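Long-range contact in putative alpha-galactosidase/melibiase (PDB 4OGZ), which probably hydrolyses terminal, non-reducing alpha-D-galactose residues from alpha-D-galactosides: residues A[276-281]-A[317-322]. Numbering follows the deposited sequence.
Sequences SGDIGD and DPDMLV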
loop_
_atom_site.group_PDB
_atom_site.type_symbol
_atom_site.label_atom_id
_atom_site.label_comp_id
_atom_site.label_asym_id
_atom_site.label_seq_id
_atom_site.Cartn_x
_atom_site.Cartn_y
_atom_site.Cartn_z
ATOM N N SER A 276 9.249 0.668 11.761
ATOM C CA SER A 276 10.391 1.590 11.927
ATOM C C SER A 276 9.942 3.007 12.221
ATOM O O SER A 276 8.768 3.331 12.121
ATOM C CB SER A 276 11.216 1.650 10.642
ATOM O OG SER A 276 10.489 2.325 9.576
ATOM N N GLY A 277 10.896 3.879 12.539
ATOM C CA GLY A 277 10.632 5.298 12.604
ATOM C C GLY A 277 10.405 5.865 11.210
ATOM O O GLY A 277 10.518 5.164 10.191
ATOM N N ASP A 278 10.073 7.152 11.158
ATOM C CA ASP A 278 9.595 7.745 9.914
ATOM C C ASP A 278 10.648 7.756 8.817
ATOM O O ASP A 278 11.818 8.040 9.072
ATOM C CB ASP A 278 9.160 9.160 10.121
ATOM C CG ASP A 278 7.875 9.295 10.932
ATOM O OD1 ASP A 278 7.124 8.330 11.273
ATOM O OD2 ASP A 278 7.616 10.467 11.214
ATOM N N ILE A 279 10.195 7.413 7.606
ATOM C CA ILE A 279 11.053 7.328 6.453
ATOM C C ILE A 279 11.449 8.735 6.023
ATOM O O ILE A 279 10.696 9.703 6.159
ATOM C CB ILE A 279 10.385 6.566 5.283
ATOM C CG1 ILE A 279 11.409 6.207 4.196
ATOM C CG2 ILE A 279 9.235 7.366 4.682
ATOM C CD1 ILE A 279 10.847 5.326 3.086
ATOM N N GLY A 280 12.674 8.840 5.562
ATOM C CA GLY A 280 13.142 10.060 4.936
ATOM C C GLY A 280 13.373 9.855 3.446
ATOM O O GLY A 280 13.491 8.722 2.948
ATOM N N ASP A 281 13.435 10.968 2.737
ATOM C CA ASP A 281 13.779 10.959 1.329
ATOM C C ASP A 281 15.322 10.942 1.254
ATOM O O ASP A 281 15.968 11.932 0.893
ATOM C CB ASP A 281 13.109 12.145 0.634
ATOM C CG ASP A 281 13.400 12.214 -0.848
ATOM O OD1 ASP A 281 13.876 11.211 -1.434
ATOM O OD2 ASP A 281 13.184 13.308 -1.423
ATOM N N ASP A 317 4.707 -2.748 7.762
ATOM C CA ASP A 317 4.638 -1.448 7.078
ATOM C C ASP A 317 5.973 -0.719 7.212
ATOM O O ASP A 317 6.280 -0.184 8.279
ATOM C CB ASP A 317 3.475 -0.647 7.658
ATOM C CG ASP A 317 3.331 0.774 7.068
ATOM O OD1 ASP A 317 4.036 1.100 6.080
ATOM O OD2 ASP A 317 2.455 1.522 7.602
ATOM N N PRO A 318 6.786 -0.693 6.134
ATOM C CA PRO A 318 8.100 0.006 6.169
ATOM C C PRO A 318 7.997 1.486 5.846
ATOM O O PRO A 318 9.014 2.112 5.535
ATOM C CB PRO A 318 8.922 -0.727 5.098
ATOM C CG PRO A 318 7.891 -1.178 4.119
ATOM C CD PRO A 318 6.677 -1.541 4.935
ATOM N N ASP A 319 6.772 2.000 5.947
ATOM C CA ASP A 319 6.396 3.375 5.782
ATOM C C ASP A 319 6.172 3.760 4.316
ATOM O O ASP A 319 6.438 2.990 3.390
ATOM C CB ASP A 319 7.432 4.329 6.439
ATOM C CG ASP A 319 6.793 5.622 6.949
ATOM O OD1 ASP A 319 5.563 5.811 6.719
ATOM O OD2 ASP A 319 7.515 6.436 7.598
HETATM N N MSE A 320 5.693 4.985 4.149
HETATM C CA MSE A 320 5.244 5.527 2.873
HETATM C C MSE A 320 6.372 5.651 1.873
HETATM O O MSE A 320 7.525 5.895 2.225
HETATM C CB MSE A 320 4.533 6.859 3.197
HETATM C CG MSE A 320 3.232 6.648 4.042
HETATM SE SE MSE A 320 2.704 8.260 5.079
HETATM C CE MSE A 320 4.219 8.578 6.288
ATOM N N LEU A 321 6.039 5.458 0.594
ATOM C CA LEU A 321 6.992 5.625 -0.500
ATOM C C LEU A 321 7.447 7.067 -0.634
ATOM O O LEU A 321 6.671 7.996 -0.399
ATOM C CB LEU A 321 6.395 5.208 -1.822
ATOM C CG LEU A 321 5.970 3.746 -1.910
ATOM C CD1 LEU A 321 5.145 3.517 -3.160
ATOM C CD2 LEU A 321 7.209 2.870 -1.903
ATOM N N VAL A 322 8.731 7.234 -0.968
ATOM C CA VAL A 322 9.329 8.550 -1.182
ATOM C C VAL A 322 9.764 8.737 -2.637
ATOM O O VAL A 322 10.345 9.773 -3.004
ATOM C CB VAL A 322 10.512 8.815 -0.203
ATOM C CG1 VAL A 322 9.993 8.930 1.226
ATOM C CG2 VAL A 322 11.602 7.751 -0.329
HETATM O O HOH W 1 7.861 1.826 9.354
#
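The Asp319 carboxylate is the flat group at the centre: CG2 of Ile279 lies over one face, 3.8 Å from Asp319 CG, and the Asp278 carboxylate stands beyond the OD2 edge, its plane turned 50° from that of Asp319. Both loops follow neighbouring parallel strands of the TIM barrel, 272-274 and 315-317, at the C-terminal ends where glycosidases of this fold have their active site. At the edge of the Asp319 group, Ile279 N gives OD2 a nearly straight bond (2.9 Å, 164°) on its anti side. Met320 N reaches the other oxygen, OD1, from above the plane, on the face that Ile279 covers. Together they hold both oxygens and should restrict rotation of the group. Asp278 OD1, 4.2 Å from Asp319 OD2, forms a salt bridge with Arg274. Farther along, Ile279 and Val322 meet tip to tip, CG2 to CG1 at 3.9 Å. Near the strand ends, a water donates to Ser276 OG and Asp317 O, bridging the loops. With CG1 anti to the backbone N (chi1 -167°), Ile279 carries CD1 to 3.5 Å from Met320 O, a buried carbonyl oxygen with no hydrogen-bond partner.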